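Local coordinates for protein putative glycosyl hydrolase (Bacteroides thetaiotaomicron VPI-5482, PDB 3K11) that probably acts as a hydrolase of the glycoside hydrolase family 88 type, although its substrate and precise reaction are not established, at residues 24-38 and 355-369. Sequence-based numbering, arbitrary orientation.
With EDO (1,2-ethanediol), chain S.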
ATOM      1  N   TYR A  24      -3.026 -11.943 -22.067  1.00 24.43           N
ATOM      2  CA  TYR A  24      -1.671 -12.082 -21.542  1.00 23.65           C
ATOM      3  C   TYR A  24      -0.865 -12.888 -22.557  1.00 23.34           C
ATOM      4  O   TYR A  24      -1.409 -13.677 -23.290  1.00 25.23           O
ATOM      5  CB  TYR A  24      -1.667 -12.843 -20.193  1.00 22.81           C
ATOM      6  CG  TYR A  24      -0.279 -12.915 -19.581  1.00 21.46           C
ATOM      7  CD1 TYR A  24       0.217 -11.868 -18.796  1.00 21.43           C
ATOM      8  CD2 TYR A  24       0.576 -13.976 -19.861  1.00 23.00           C
ATOM      9  CE1 TYR A  24       1.512 -11.908 -18.322  1.00 22.81           C
ATOM     10  CE2 TYR A  24       1.874 -14.027 -19.345  1.00 23.64           C
ATOM     11  CZ  TYR A  24       2.339 -12.975 -18.607  1.00 25.96           C
ATOM     12  OH  TYR A  24       3.607 -12.993 -18.117  1.00 23.27           O
ATOM     13  N   GLY A  25       0.433 -12.621 -22.648  1.00 23.28           N
ATOM     14  CA  GLY A  25       1.315 -13.497 -23.399  1.00 24.37           C
ATOM     15  C   GLY A  25       1.755 -12.917 -24.725  1.00 24.17           C
ATOM     16  O   GLY A  25       2.009 -11.716 -24.859  1.00 26.29           O
ATOM     17  N   ASP A  26       1.818 -13.800 -25.696  1.00 24.22           N
ATOM     18  CA  ASP A  26       2.277 -13.449 -27.030  1.00 28.18           C
ATOM     19  C   ASP A  26       1.508 -12.276 -27.610  1.00 28.81           C
ATOM     20  O   ASP A  26       0.302 -12.139 -27.398  1.00 28.59           O
ATOM     21  CB  ASP A  26       2.103 -14.634 -27.981  1.00 31.77           C
ATOM     22  CG  ASP A  26       3.056 -15.805 -27.685  1.00 40.15           C
ATOM     23  OD1 ASP A  26       4.127 -15.630 -27.082  1.00 34.07           O
ATOM     24  OD2 ASP A  26       2.708 -16.926 -28.107  1.00 45.51           O
ATOM     25  N   LEU A  27       2.240 -11.457 -28.367  1.00 25.96           N
ATOM     26  CA  LEU A  27       1.731 -10.301 -29.040  1.00 26.94           C
ATOM     27  C   LEU A  27       2.508 -10.224 -30.365  1.00 29.00           C
ATOM     28  O   LEU A  27       3.741 -10.326 -30.355  1.00 29.86           O
ATOM     29  CB  LEU A  27       2.029  -9.106 -28.160  1.00 27.15           C
ATOM     30  CG  LEU A  27       1.562  -7.731 -28.591  1.00 31.01           C
ATOM     31  CD1 LEU A  27       0.028  -7.771 -28.709  1.00 28.32           C
ATOM     32  CD2 LEU A  27       2.094  -6.660 -27.556  1.00 25.74           C
ATOM     33  N   THR A  28       1.823 -10.045 -31.493  1.00 26.64           N
ATOM     34  CA  THR A  28       2.487  -9.881 -32.787  1.00 28.57           C
ATOM     35  C   THR A  28       2.392  -8.424 -33.212  1.00 27.52           C
ATOM     36  O   THR A  28       1.464  -7.719 -32.821  1.00 27.45           O
ATOM     37  CB  THR A  28       1.833 -10.752 -33.891  1.00 28.29           C
ATOM     38  OG1 THR A  28       0.541 -10.227 -34.153  1.00 28.43           O
ATOM     39  CG2 THR A  28       1.740 -12.201 -33.441  1.00 31.50           C
ATOM     40  N   PRO A  29       3.380  -7.944 -33.964  1.00 28.34           N
ATOM     41  CA  PRO A  29       3.231  -6.583 -34.457  1.00 27.82           C
ATOM     42  C   PRO A  29       2.019  -6.414 -35.366  1.00 27.80           C
ATOM     43  O   PRO A  29       1.454  -5.342 -35.407  1.00 26.62           O
ATOM     44  CB  PRO A  29       4.554  -6.306 -35.180  1.00 29.04           C
ATOM     45  CG  PRO A  29       5.193  -7.606 -35.387  1.00 30.58           C
ATOM     46  CD  PRO A  29       4.669  -8.538 -34.347  1.00 28.51           C
ATOM     47  N   GLU A  30       1.609  -7.468 -36.068  1.00 26.85           N
ATOM     48  CA  GLU A  30       0.392  -7.399 -36.882  1.00 27.58           C
ATOM     49  C   GLU A  30      -0.855  -7.151 -36.029  1.00 27.30           C
ATOM     50  O   GLU A  30      -1.727  -6.356 -36.408  1.00 26.69           O
ATOM     51  CB  GLU A  30       0.225  -8.665 -37.708  1.00 28.68           C
ATOM     52  CG  GLU A  30       1.293  -8.803 -38.799  1.00 34.06           C
ATOM     53  CD  GLU A  30       2.657  -9.348 -38.318  1.00 44.30           C
ATOM     54  OE1 GLU A  30       2.784  -9.820 -37.159  1.00 31.21           O
ATOM     55  OE2 GLU A  30       3.603  -9.306 -39.135  1.00 44.85           O
ATOM     56  N   GLN A  31      -0.972  -7.818 -34.894  0.60 28.10           N
ATOM     57  CA  GLN A  31      -2.131  -7.558 -34.051  0.60 27.57           C
ATOM     58  C   GLN A  31      -2.088  -6.102 -33.537  0.60 26.27           C
ATOM     59  O   GLN A  31      -3.094  -5.391 -33.639  0.60 24.62           O
ATOM     60  CB  GLN A  31      -2.253  -8.567 -32.896  0.60 29.00           C
ATOM     61  CG  GLN A  31      -3.562  -8.432 -32.083  0.60 31.95           C
ATOM     62  CD  GLN A  31      -4.823  -8.372 -32.940  0.60 32.69           C
ATOM     63  OE1 GLN A  31      -5.116  -9.273 -33.745  0.60 41.08           O
ATOM     64  NE2 GLN A  31      -5.566  -7.285 -32.794  0.60 29.00           N
ATOM     65  N   VAL A  32      -0.923  -5.634 -33.074  1.00 23.55           N
ATOM     66  CA  VAL A  32      -0.831  -4.269 -32.577  1.00 23.18           C
ATOM     67  C   VAL A  32      -1.246  -3.326 -33.696  1.00 23.19           C
ATOM     68  O   VAL A  32      -2.037  -2.405 -33.487  1.00 23.13           O
ATOM     69  CB  VAL A  32       0.590  -3.891 -32.065  1.00 24.40           C
ATOM     70  CG1 VAL A  32       0.596  -2.414 -31.608  1.00 23.76           C
ATOM     71  CG2 VAL A  32       1.034  -4.816 -30.909  1.00 20.95           C
ATOM     72  N   LYS A  33      -0.769  -3.583 -34.911  1.00 23.06           N
ATOM     73  CA  LYS A  33      -1.116  -2.682 -36.016  1.00 22.39           C
ATOM     74  C   LYS A  33      -2.622  -2.691 -36.314  1.00 26.18           C
ATOM     75  O   LYS A  33      -3.214  -1.649 -36.628  1.00 25.64           O
ATOM     76  CB  LYS A  33      -0.291  -3.044 -37.256  1.00 24.69           C
ATOM     77  CG  LYS A  33      -0.544  -2.236 -38.511  1.00 29.00           C
ATOM     78  CD  LYS A  33      -0.117  -0.811 -38.414  1.00 27.78           C
ATOM     79  CE  LYS A  33       0.140  -0.205 -39.790  1.00 33.23           C
ATOM     80  NZ  LYS A  33      -1.086  -0.174 -40.607  1.00 26.24           N
ATOM     81  N   LYS A  34      -3.245  -3.863 -36.239  1.00 27.60           N
ATOM     82  CA  LYS A  34      -4.687  -3.967 -36.440  1.00 29.46           C
ATOM     83  C   LYS A  34      -5.452  -3.078 -35.452  1.00 27.83           C
ATOM     84  O   LYS A  34      -6.419  -2.388 -35.808  1.00 24.78           O
ATOM     85  CB  LYS A  34      -5.111  -5.428 -36.273  1.00 30.96           C
ATOM     86  CG  LYS A  34      -6.609  -5.676 -36.392  1.00 37.35           C
ATOM     87  CD  LYS A  34      -6.952  -7.167 -36.164  1.00 39.48           C
ATOM     88  CE  LYS A  34      -8.480  -7.424 -36.278  1.00 45.99           C
ATOM     89  NZ  LYS A  34      -9.271  -6.651 -35.244  1.00 45.55           N
ATOM     90  N   ASP A  35      -4.973  -3.054 -34.215  1.00 25.05           N
ATOM     91  CA  ASP A  35      -5.624  -2.279 -33.178  1.00 26.58           C
ATOM     92  C   ASP A  35      -5.420  -0.780 -33.331  1.00 25.81           C
ATOM     93  O   ASP A  35      -6.378  -0.008 -33.257  1.00 27.23           O
ATOM     94  CB  ASP A  35      -5.206  -2.807 -31.812  1.00 24.58           C
ATOM     95  CG  ASP A  35      -5.866  -4.160 -31.483  1.00 34.12           C
ATOM     96  OD1 ASP A  35      -6.881  -4.545 -32.104  1.00 30.61           O
ATOM     97  OD2 ASP A  35      -5.370  -4.870 -30.598  1.00 30.20           O
ATOM     98  N   ILE A  36      -4.197  -0.344 -33.600  1.00 25.28           N
ATOM     99  CA  ILE A  36      -4.003   1.104 -33.838  1.00 25.76           C
ATOM    100  C   ILE A  36      -4.700   1.541 -35.123  1.00 25.04           C
ATOM    101  O   ILE A  36      -5.155   2.653 -35.212  1.00 23.63           O
ATOM    102  CB  ILE A  36      -2.522   1.596 -33.713  1.00 24.38           C
ATOM    103  CG1 ILE A  36      -1.592   0.945 -34.752  1.00 24.60           C
ATOM    104  CG2 ILE A  36      -2.033   1.395 -32.295  1.00 23.12           C
ATOM    105  CD1 ILE A  36      -0.192   1.619 -34.904  1.00 22.93           C
ATOM    106  N   ASP A  37      -4.797   0.664 -36.114  1.00 24.67           N
ATOM    107  CA  ASP A  37      -5.542   0.992 -37.354  1.00 23.66           C
ATOM    108  C   ASP A  37      -7.030   1.219 -37.058  1.00 24.33           C
ATOM    109  O   ASP A  37      -7.653   2.087 -37.655  1.00 24.31           O
ATOM    110  CB  ASP A  37      -5.383  -0.122 -38.374  1.00 24.45           C
ATOM    111  CG  ASP A  37      -4.085  -0.032 -39.196  1.00 27.81           C
ATOM    112  OD1 ASP A  37      -3.422   1.021 -39.216  1.00 31.41           O
ATOM    113  OD2 ASP A  37      -3.778  -1.076 -39.850  1.00 31.42           O
ATOM    114  N   ARG A  38      -7.590   0.474 -36.101  1.00 26.64           N
ATOM    115  CA  ARG A  38      -8.995   0.660 -35.692  1.00 24.75           C
ATOM    116  C   ARG A  38      -9.198   2.016 -35.018  1.00 25.91           C
ATOM    117  O   ARG A  38     -10.170   2.730 -35.303  1.00 24.00           O
ATOM    118  CB  ARG A  38      -9.476  -0.497 -34.818  1.00 25.06           C
ATOM    119  CG  ARG A  38     -10.965  -0.456 -34.555  1.00 31.47           C
ATOM    120  CD  ARG A  38     -11.521  -1.780 -34.042  1.00 29.53           C
ATOM    121  NE  ARG A  38     -11.115  -2.080 -32.671  1.00 26.84           N
ATOM    122  CZ  ARG A  38     -10.088  -2.860 -32.335  1.00 27.81           C
ATOM    123  NH1 ARG A  38      -9.305  -3.435 -33.246  1.00 30.42           N
ATOM    124  NH2 ARG A  38      -9.818  -3.048 -31.054  1.00 29.42           N
ATOM    125  N   GLN A 355       4.835  -4.910 -22.503  1.00 23.14           N
ATOM    126  CA  GLN A 355       3.986  -5.848 -23.210  1.00 20.54           C
ATOM    127  C   GLN A 355       2.636  -6.067 -22.492  1.00 23.30           C
ATOM    128  O   GLN A 355       1.577  -6.068 -23.124  1.00 25.30           O
ATOM    129  CB  GLN A 355       4.740  -7.168 -23.385  1.00 23.32           C
ATOM    130  CG  GLN A 355       3.983  -8.214 -24.239  1.00 25.68           C
ATOM    131  CD  GLN A 355       4.862  -8.997 -25.173  1.00 26.11           C
ATOM    132  OE1 GLN A 355       5.905  -8.521 -25.618  1.00 27.69           O
ATOM    133  NE2 GLN A 355       4.402 -10.174 -25.555  1.00 24.27           N
ATOM    134  N   LEU A 356       2.678  -6.261 -21.188  1.00 22.56           N
ATOM    135  CA  LEU A 356       1.476  -6.443 -20.374  1.00 22.73           C
ATOM    136  C   LEU A 356       0.654  -5.173 -20.425  1.00 22.58           C
ATOM    137  O   LEU A 356      -0.592  -5.197 -20.522  1.00 22.66           O
ATOM    138  CB  LEU A 356       1.845  -6.749 -18.926  1.00 21.57           C
ATOM    139  CG  LEU A 356       0.671  -6.812 -17.956  1.00 25.08           C
ATOM    140  CD1 LEU A 356      -0.363  -7.901 -18.363  1.00 21.14           C
ATOM    141  CD2 LEU A 356       1.119  -6.968 -16.500  1.00 20.72           C
ATOM    142  N   GLY A 357       1.322  -4.031 -20.298  1.00 24.73           N
ATOM    143  CA  GLY A 357       0.597  -2.762 -20.406  1.00 24.25           C
ATOM    144  C   GLY A 357      -0.121  -2.595 -21.726  1.00 23.08           C
ATOM    145  O   GLY A 357      -1.231  -2.042 -21.755  1.00 24.94           O
ATOM    146  N   TRP A 358       0.503  -3.036 -22.829  1.00 24.56           N
ATOM    147  CA  TRP A 358      -0.147  -3.018 -24.132  1.00 24.42           C
ATOM    148  C   TRP A 358      -1.376  -3.946 -24.163  1.00 21.59           C
ATOM    149  O   TRP A 358      -2.421  -3.561 -24.668  1.00 24.37           O
ATOM    150  CB  TRP A 358       0.816  -3.327 -25.318  1.00 25.54           C
ATOM    151  CG  TRP A 358      -0.000  -3.240 -26.606  1.00 22.80           C
ATOM    152  CD1 TRP A 358      -0.539  -4.269 -27.260  1.00 24.09           C
ATOM    153  CD2 TRP A 358      -0.552  -2.060 -27.193  1.00 26.34           C
ATOM    154  NE1 TRP A 358      -1.307  -3.832 -28.294  1.00 25.39           N
ATOM    155  CE2 TRP A 358      -1.372  -2.475 -28.255  1.00 23.48           C
ATOM    156  CE3 TRP A 358      -0.448  -0.698 -26.913  1.00 25.89           C
ATOM    157  CZ2 TRP A 358      -2.020  -1.582 -29.105  1.00 23.53           C
ATOM    158  CZ3 TRP A 358      -1.125   0.199 -27.728  1.00 27.02           C
ATOM    159  CH2 TRP A 358      -1.925  -0.245 -28.793  1.00 24.37           C
ATOM    160  N   HIS A 359      -1.257  -5.158 -23.633  1.00 23.42           N
ATOM    161  CA  HIS A 359      -2.419  -6.052 -23.563  1.00 24.60           C
ATOM    162  C   HIS A 359      -3.579  -5.364 -22.847  1.00 25.01           C
ATOM    163  O   HIS A 359      -4.743  -5.446 -23.284  1.00 25.17           O
ATOM    164  CB  HIS A 359      -2.078  -7.348 -22.831  1.00 24.33           C
ATOM    165  CG  HIS A 359      -1.348  -8.354 -23.668  1.00 27.06           C
ATOM    166  ND1 HIS A 359      -1.862  -8.870 -24.841  1.00 34.13           N
ATOM    167  CD2 HIS A 359      -0.144  -8.947 -23.492  1.00 27.23           C
ATOM    168  CE1 HIS A 359      -0.998  -9.738 -25.348  1.00 32.25           C
ATOM    169  NE2 HIS A 359       0.043  -9.820 -24.536  1.00 26.03           N
ATOM    170  N   ALA A 360      -3.247  -4.659 -21.765  1.00 23.66           N
ATOM    171  CA  ALA A 360      -4.224  -3.952 -20.947  1.00 22.46           C
ATOM    172  C   ALA A 360      -4.922  -2.875 -21.808  1.00 23.72           C
ATOM    173  O   ALA A 360      -6.133  -2.837 -21.949  1.00 23.27           O
ATOM    174  CB  ALA A 360      -3.543  -3.298 -19.745  1.00 22.52           C
ATOM    175  N   VAL A 361      -4.122  -2.040 -22.428  1.00 25.26           N
ATOM    176  CA  VAL A 361      -4.634  -0.954 -23.245  1.00 24.09           C
ATOM    177  C   VAL A 361      -5.451  -1.448 -24.465  1.00 24.92           C
ATOM    178  O   VAL A 361      -6.530  -0.903 -24.785  1.00 24.34           O
ATOM    179  CB  VAL A 361      -3.421  -0.061 -23.699  1.00 30.36           C
ATOM    180  CG1 VAL A 361      -3.763   0.847 -24.784  1.00 29.83           C
ATOM    181  CG2 VAL A 361      -2.886   0.715 -22.460  1.00 28.49           C
ATOM    182  N   ALA A 362      -4.941  -2.453 -25.167  1.00 23.27           N
ATOM    183  CA  ALA A 362      -5.624  -2.956 -26.338  1.00 26.00           C
ATOM    184  C   ALA A 362      -7.027  -3.470 -25.963  1.00 25.88           C
ATOM    185  O   ALA A 362      -7.949  -3.377 -26.745  1.00 26.08           O
ATOM    186  CB  ALA A 362      -4.781  -4.036 -27.035  1.00 23.13           C
ATOM    187  N   GLY A 363      -7.173  -4.004 -24.770  1.00 25.83           N
ATOM    188  CA  GLY A 363      -8.481  -4.422 -24.251  1.00 27.49           C
ATOM    189  C   GLY A 363      -9.484  -3.306 -24.036  1.00 27.13           C
ATOM    190  O   GLY A 363     -10.666  -3.573 -23.838  1.00 27.25           O
ATOM    191  N   LYS A 364      -9.040  -2.061 -24.102  1.00 25.05           N
ATOM    192  CA  LYS A 364      -9.920  -0.899 -23.935  1.00 23.51           C
ATOM    193  C   LYS A 364     -10.201  -0.199 -25.262  1.00 25.44           C
ATOM    194  O   LYS A 364     -10.859   0.830 -25.292  1.00 26.27           O
ATOM    195  CB  LYS A 364      -9.306   0.066 -22.946  1.00 24.07           C
ATOM    196  CG  LYS A 364      -9.224  -0.501 -21.540  1.00 26.55           C
ATOM    197  CD  LYS A 364     -10.581  -0.524 -20.883  1.00 30.67           C
ATOM    198  CE  LYS A 364     -10.515  -1.326 -19.592  1.00 40.04           C
ATOM    199  NZ  LYS A 364     -11.852  -1.368 -18.937  1.00 39.28           N
ATOM    200  N   ILE A 365      -9.707  -0.764 -26.356  1.00 23.98           N
ATOM    201  CA  ILE A 365     -10.017  -0.245 -27.692  1.00 24.19           C
ATOM    202  C   ILE A 365     -11.271  -0.997 -28.150  1.00 26.18           C
ATOM    203  O   ILE A 365     -11.212  -2.186 -28.469  1.00 24.86           O
ATOM    204  CB  ILE A 365      -8.905  -0.466 -28.709  1.00 24.99           C
ATOM    205  CG1 ILE A 365      -7.568   0.128 -28.230  1.00 26.25           C
ATOM    206  CG2 ILE A 365      -9.353   0.145 -30.083  1.00 25.18           C
ATOM    207  CD1 ILE A 365      -6.348  -0.217 -29.144  1.00 24.01           C
ATOM    208  N   ASN A 366     -12.418  -0.346 -28.117  1.00 25.53           N
ATOM    209  CA  ASN A 366     -13.671  -1.045 -28.465  1.00 26.77           C
ATOM    210  C   ASN A 366     -13.850  -1.286 -29.963  1.00 26.81           C
ATOM    211  O   ASN A 366     -13.003  -0.883 -30.745  1.00 26.08           O
ATOM    212  CB  ASN A 366     -14.895  -0.392 -27.789  1.00 26.48           C
ATOM    213  CG  ASN A 366     -15.186   0.977 -28.268  1.00 24.32           C
ATOM    214  OD1 ASN A 366     -14.850   1.339 -29.384  1.00 24.35           O
ATOM    215  ND2 ASN A 366     -15.907   1.732 -27.434  1.00 24.28           N
ATOM    216  N   GLU A 367     -14.919  -1.976 -30.375  0.60 25.69           N
ATOM    217  CA  GLU A 367     -15.066  -2.337 -31.794  0.60 27.14           C
ATOM    218  C   GLU A 367     -15.191  -1.103 -32.673  0.60 27.43           C
ATOM    219  O   GLU A 367     -14.814  -1.139 -33.839  0.60 28.34           O
ATOM    220  CB  GLU A 367     -16.272  -3.260 -32.010  0.60 27.13           C
ATOM    221  CG  GLU A 367     -16.107  -4.646 -31.396  0.60 30.00           C
ATOM    222  CD  GLU A 367     -17.339  -5.538 -31.564  0.60 32.40           C
ATOM    223  OE1 GLU A 367     -18.402  -5.036 -32.008  0.60 34.70           O
ATOM    224  OE2 GLU A 367     -17.224  -6.742 -31.235  0.60 43.54           O
ATOM    225  N   GLU A 368     -15.703  -0.011 -32.109  1.00 25.48           N
ATOM    226  CA  GLU A 368     -15.797   1.221 -32.855  1.00 26.01           C
ATOM    227  C   GLU A 368     -14.453   1.928 -33.050  1.00 26.80           C
ATOM    228  O   GLU A 368     -14.311   2.760 -33.978  1.00 26.11           O
ATOM    229  CB  GLU A 368     -16.714   2.150 -32.127  1.00 27.20           C
ATOM    230  CG  GLU A 368     -17.089   3.376 -32.931  1.00 27.17           C
ATOM    231  CD  GLU A 368     -18.147   4.190 -32.258  1.00 31.91           C
ATOM    232  OE1 GLU A 368     -18.494   3.888 -31.090  1.00 30.19           O
ATOM    233  OE2 GLU A 368     -18.634   5.133 -32.907  1.00 32.21           O
ATOM    234  N   GLY A 369     -13.482   1.607 -32.196  1.00 24.97           N
ATOM    235  CA  GLY A 369     -12.170   2.241 -32.232  1.00 26.11           C
ATOM    236  C   GLY A 369     -11.979   3.304 -31.164  1.00 26.21           C
ATOM    237  O   GLY A 369     -10.975   4.052 -31.175  1.00 24.90           O
TER
HETATM  238  C1  EDO S  18      -0.749 -17.097 -21.834  1.00 64.63           C
HETATM  239  O1  EDO S  18      -0.727 -17.985 -20.679  1.00 54.32           O
HETATM  240  C2  EDO S  18      -2.076 -17.121 -22.598  1.00 68.45           C
HETATM  241  O2  EDO S  18      -3.125 -16.376 -21.937  1.00 64.34           O
HETATM  242  O   HOH W   1       5.281 -11.622 -27.993  0.50 17.53           O
HETATM  243  O   HOH W   2      -2.875  -5.735 -29.784  1.00 25.87           O
HETATM  244  O   HOH W   3     -12.416   2.035 -36.653  1.00 32.52           O
HETATM  245  O   HOH W   4      -8.069  -4.563 -29.245  1.00 38.32           O
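The indole of Trp358 lies between Val32 CG1, 3.6 Å above one face, and Ala362 CB on the opposite face; Leu27 CD2 meets Trp358 CD1 at 3.6 Å. At the ring edge, in plane, a water accepts from Trp358 NE1 and donates to Asp35 OD2. The His359 ring has Tyr24 CA over one face and Gly25 O and Asp26 O at its edge; His359 NE2 donates to Gly25 O at 2.8 Å in a nearly straight bond (N-H...O 169°). Gln355 NE2 reaches Gly25 O from the other side of the carbonyl plane, so two donors grip this loop oxygen, while Gln355 OE1 is hydrogen-bonded to Tyr428. The helical segments 29-38 and 355-362 run at 39° to each other in a helical fold consistent with the family's (alpha/alpha)6 barrel. Arg38 suits its place: its flat guanidinium fans out bonds in plane, NE to Asn366 O (3.0 Å), NH2 to Ile365 O (3.1 Å) and NH1 to Asp35 OD1 in a salt bridge. A bend at chi3 (71°) turns it toward the loop. A leucine here would probably leave both loop carbonyls without these donors and Asp35 without its countercharge. Gly369 passes close to Arg38 O, where a CB would clash.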